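Local coordinates for DSBA-like thioredoxin domain-containing protein (Pseudomonas aeruginosa PAO1, PDB 5HFI) that probably acts as a cytosolic disulfide reductase of the thioredoxin superfamily, and binds glutathione at its redox-active cysteine, at residues P25-A28 with A29-V33; D204-R207 with A208-T212. One frame throughout, in Å; residues are numbered along the deposited sequence.

Contact 1 of 2, residues P25-A28 with A29-V33; sequences PLLA and AACEV
Leu27 and Cys31 meet one turn apart at the end of a short helix, where methyl CD1 of Leu27 lies 4.1 Å from SG of Cys31. CG of Leu27 stands anti to its own backbone N (chi1 178°). SG of Cys31 lies beside its own backbone N, which points it back over the preceding turn and so toward that methyl, 3.3 Å from the carbonyl O of Leu27. Glu32 likewise folds back, its CG 3.4 Å from O of Ala28, while the extended chain carries the carboxylate onward to a salt bridge with Arg207.

Behind these side chains runs the helical backbone. N of Ala29 donates to O of Pro25, and N of Ala30 to O of Leu26, each at 2.9 Å. The third bond, from N of Cys31 to O of Leu27, is longer at 3.1 Å, and the same N-H makes a weak second bond to O of Ala28 as the helix gives way to a type I beta turn from Ala30 to Val33.

The helix is packed on several sides. Leu27 is buried against Tyr11 of strand 8-13, Val38 and Leu40 of strand 37-42, and Leu116 of helix 112-124, which also meets Cys31 through Ala113; Leu26, Ala29 and Ala30 face helix 203-215.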
loop_
_atom_site.group_PDB
_atom_site.type_symbol
_atom_site.label_atom_id
_atom_site.label_comp_id
_atom_site.label_asym_id
_atom_site.label_seq_id
_atom_site.Cartn_x
_atom_site.Cartn_y
_atom_site.Cartn_z
ATOM N N PRO A 25 1.592 -6.646 -7.261
ATOM C CA PRO A 25 2.621 -7.178 -8.172
ATOM C C PRO A 25 3.251 -6.110 -9.048
ATOM O O PRO A 25 4.402 -6.273 -9.474
ATOM C CB PRO A 25 1.861 -8.228 -9.002
ATOM C CG PRO A 25 0.621 -8.507 -8.247
ATOM C CD PRO A 25 0.278 -7.252 -7.535
ATOM N N LEU A 26 2.539 -5.014 -9.325
ATOM C CA LEU A 26 3.127 -3.938 -10.114
ATOM C C LEU A 26 4.181 -3.178 -9.315
ATOM O O LEU A 26 5.224 -2.796 -9.857
ATOM C CB LEU A 26 2.039 -2.981 -10.597
ATOM C CG LEU A 26 0.876 -3.607 -11.366
ATOM C CD1 LEU A 26 -0.002 -2.524 -11.973
ATOM C CD2 LEU A 26 1.383 -4.557 -12.440
ATOM N N LEU A 27 3.920 -2.934 -8.028
ATOM C CA LEU A 27 4.939 -2.313 -7.188
ATOM C C LEU A 27 6.148 -3.226 -7.031
ATOM O O LEU A 27 7.294 -2.763 -7.074
ATOM C CB LEU A 27 4.353 -1.956 -5.822
ATOM C CG LEU A 27 5.331 -1.336 -4.822
ATOM C CD1 LEU A 27 5.936 -0.056 -5.390
ATOM C CD2 LEU A 27 4.635 -1.061 -3.499
ATOM N N ALA A 28 5.915 -4.530 -6.854
ATOM C CA ALA A 28 7.027 -5.465 -6.722
ATOM C C ALA A 28 7.858 -5.512 -7.998
ATOM O O ALA A 28 9.093 -5.516 -7.944
ATOM C CB ALA A 28 6.506 -6.858 -6.367
ATOM N N ALA A 29 7.196 -5.540 -9.156
ATOM C CA ALA A 29 7.922 -5.555 -10.421
ATOM C C ALA A 29 8.684 -4.254 -10.639
ATOM O O ALA A 29 9.795 -4.261 -11.180
ATOM C CB ALA A 29 6.956 -5.811 -11.577
ATOM N N ALA A 30 8.102 -3.125 -10.220
ATOM C CA ALA A 30 8.777 -1.841 -10.386
ATOM C C ALA A 30 10.052 -1.776 -9.557
ATOM O O ALA A 30 11.056 -1.200 -9.994
ATOM C CB ALA A 30 7.839 -0.699 -10.005
ATOM N N CYS A 31 10.036 -2.364 -8.361
ATOM C CA CYS A 31 11.209 -2.348 -7.496
ATOM C C CYS A 31 12.346 -3.216 -8.013
ATOM O O CYS A 31 13.423 -3.210 -7.408
ATOM C CB CYS A 31 10.819 -2.786 -6.083
ATOM S SG CYS A 31 9.747 -1.610 -5.237
ATOM N N GLU A 32 12.145 -3.949 -9.106
ATOM C CA GLU A 32 13.187 -4.775 -9.700
ATOM C C GLU A 32 13.849 -4.121 -10.904
ATOM O O GLU A 32 14.783 -4.699 -11.467
ATOM C CB GLU A 32 12.609 -6.134 -10.110
ATOM C CG GLU A 32 11.982 -6.915 -8.969
ATOM C CD GLU A 32 11.034 -7.991 -9.459
ATOM O OE1 GLU A 32 10.910 -8.158 -10.690
ATOM O OE2 GLU A 32 10.409 -8.666 -8.614
ATOM N N VAL A 33 13.389 -2.942 -11.312
ATOM C CA VAL A 33 13.916 -2.270 -12.496
ATOM C C VAL A 33 15.168 -1.501 -12.087
ATOM O O VAL A 33 15.094 -0.543 -11.312
ATOM C CB VAL A 33 12.873 -1.336 -13.121
ATOM C CG1 VAL A 33 13.532 -0.413 -14.135
ATOM C CG2 VAL A 33 11.761 -2.138 -13.770
#

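Contact 2 of 2, residues D204-R207 with A208-T212; sequences DDWR and AFLET
From Asp204 to Glu211 the backbone is regular alpha-helix, with successive i to i+4 bonds such as Phe209 N to Asp205 O (2.8 Å) and Glu211 N to Arg207 O (2.9 Å). On its buried side, CD1 of Leu210 rests over one face of the indole of Trp206, 3.9 Å from the centroid of the five-membered ring and 29° off its normal, a CH-pi contact. The methyl is displaced toward the rim, where it comes within 3.5 Å of NE1 of Trp206. CG of Trp206 is anti to the backbone N (chi1 175°), while CG of Leu210 lies beside its own backbone N (chi1 -63°), which turns CD1 back toward the indole one turn earlier.

Arg207 and Glu211 run side by side, but their touch is through the aliphatic chain, with OE1 of Glu211 3.4 Å from CG of Arg207. The guanidinium itself bends away at chi3 toward the preceding turn. There NH1 of Arg207 makes a 2.9 Å salt bridge to OD2 of Asp204, meeting the anti lone pair of that oxygen nearly within the guanidinium plane, while NH2 pairs with Glu32.

Farther along, O of Ala208 accepts hydrogen bonds from both N and OG1 of Thr212, which approach from opposite faces of the carbonyl plane. The whole is typical of an amphipathic helix, here the last one modelled in a DsbA-like thioredoxin domain, with Trp206 and Leu210 turned onto helix 24-30.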
loop_
_atom_site.group_PDB
_atom_site.type_symbol
_atom_site.label_atom_id
_atom_site.label_comp_id
_atom_site.label_asym_id
_atom_site.label_seq_id
_atom_site.Cartn_x
_atom_site.Cartn_y
_atom_site.Cartn_z
ATOM N N ASP A 204 4.517 -8.407 -15.823
ATOM C CA ASP A 204 5.609 -8.491 -16.789
ATOM C C ASP A 204 5.504 -7.393 -17.843
ATOM O O ASP A 204 6.518 -6.803 -18.233
ATOM C CB ASP A 204 5.624 -9.870 -17.448
ATOM C CG ASP A 204 5.967 -10.979 -16.471
ATOM O OD1 ASP A 204 5.370 -12.072 -16.575
ATOM O OD2 ASP A 204 6.835 -10.760 -15.599
ATOM N N ASP A 205 4.288 -7.126 -18.333
ATOM C CA ASP A 205 4.066 -5.969 -19.199
ATOM C C ASP A 205 4.515 -4.688 -18.510
ATOM O O ASP A 205 5.178 -3.837 -19.114
ATOM C CB ASP A 205 2.585 -5.865 -19.572
ATOM C CG ASP A 205 2.206 -6.720 -20.762
ATOM O OD1 ASP A 205 2.981 -7.625 -21.135
ATOM O OD2 ASP A 205 1.112 -6.487 -21.322
ATOM N N TRP A 206 4.150 -4.541 -17.233
ATOM C CA TRP A 206 4.472 -3.337 -16.475
ATOM C C TRP A 206 5.978 -3.151 -16.335
ATOM O O TRP A 206 6.497 -2.048 -16.540
ATOM C CB TRP A 206 3.784 -3.421 -15.108
ATOM C CG TRP A 206 4.090 -2.327 -14.129
ATOM C CD1 TRP A 206 4.878 -2.422 -13.015
ATOM C CD2 TRP A 206 3.579 -0.987 -14.144
ATOM N NE1 TRP A 206 4.902 -1.220 -12.349
ATOM C CE2 TRP A 206 4.114 -0.324 -13.021
ATOM C CE3 TRP A 206 2.734 -0.281 -15.006
ATOM C CZ2 TRP A 206 3.828 1.011 -12.735
ATOM C CZ3 TRP A 206 2.450 1.045 -14.720
ATOM C CH2 TRP A 206 2.998 1.676 -13.595
ATOM N N ARG A 207 6.699 -4.221 -15.991
ATOM C CA ARG A 207 8.151 -4.127 -15.883
ATOM C C ARG A 207 8.775 -3.727 -17.216
ATOM O O ARG A 207 9.638 -2.842 -17.267
ATOM C CB ARG A 207 8.724 -5.455 -15.390
ATOM C CG ARG A 207 10.180 -5.380 -14.968
ATOM C CD ARG A 207 10.764 -6.765 -14.728
ATOM N NE ARG A 207 10.151 -7.438 -13.587
ATOM C CZ ARG A 207 9.256 -8.414 -13.691
ATOM N NH1 ARG A 207 8.866 -8.830 -14.890
ATOM N NH2 ARG A 207 8.752 -8.977 -12.597
ATOM N N ALA A 208 8.331 -4.352 -18.309
ATOM C CA ALA A 208 8.870 -4.018 -19.625
ATOM C C ALA A 208 8.539 -2.582 -20.009
ATOM O O ALA A 208 9.359 -1.891 -20.624
ATOM C CB ALA A 208 8.332 -4.994 -20.671
ATOM N N PHE A 209 7.340 -2.116 -19.657
ATOM C CA PHE A 209 6.983 -0.731 -19.936
ATOM C C PHE A 209 7.928 0.233 -19.230
ATOM O O PHE A 209 8.394 1.208 -19.832
ATOM C CB PHE A 209 5.533 -0.473 -19.526
ATOM C CG PHE A 209 5.121 0.967 -19.628
ATOM C CD1 PHE A 209 4.706 1.497 -20.837
ATOM C CD2 PHE A 209 5.140 1.788 -18.511
ATOM C CE1 PHE A 209 4.321 2.821 -20.933
ATOM C CE2 PHE A 209 4.760 3.112 -18.602
ATOM C CZ PHE A 209 4.349 3.629 -19.814
ATOM N N LEU A 210 8.237 -0.032 -17.957
ATOM C CA LEU A 210 9.160 0.830 -17.226
ATOM C C LEU A 210 10.573 0.735 -17.791
ATOM O O LEU A 210 11.278 1.746 -17.880
ATOM C CB LEU A 210 9.142 0.478 -15.738
ATOM C CG LEU A 210 7.809 0.697 -15.017
ATOM C CD1 LEU A 210 7.854 0.118 -13.608
ATOM C CD2 LEU A 210 7.444 2.176 -14.982
ATOM N N GLU A 211 11.006 -0.473 -18.173
ATOM C CA GLU A 211 12.274 -0.614 -18.885
ATOM C C GLU A 211 12.257 0.163 -20.195
ATOM O O GLU A 211 13.232 0.844 -20.534
ATOM C CB GLU A 211 12.569 -2.087 -19.168
ATOM C CG GLU A 211 12.696 -2.975 -17.948
ATOM C CD GLU A 211 12.667 -4.448 -18.314
ATOM O OE1 GLU A 211 12.587 -5.291 -17.396
ATOM O OE2 GLU A 211 12.719 -4.762 -19.524
ATOM N N THR A 212 11.162 0.056 -20.954
ATOM C CA THR A 212 11.069 0.753 -22.233
ATOM C C THR A 212 11.105 2.264 -22.048
ATOM O O THR A 212 11.605 2.986 -22.919
ATOM C CB THR A 212 9.794 0.329 -22.971
ATOM O OG1 THR A 212 9.832 -1.083 -23.225
ATOM C CG2 THR A 212 9.660 1.063 -24.299
#

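The centres of contacts 1 and 2 are about 9 Å apart, where helix 24-30 and the turn after it pack on helix 203-215. A salt bridge joins OE1 of Glu32 to NH2 of Arg207 at 3.0 Å. In the interior, NE1 of Trp206 approaches O of Leu26 to 3.0 Å, and CD1 of Leu210 lies 3.7 Å from CB of Ala30, so the methyl that rests on the indole also meets the other helix. Neither contact lines the glutathione pocket, whose residues include Cys17 and Trp19: the side chain of Leu26 is about 9 Å from the bound glutathione and that of Trp206 about 12 Å.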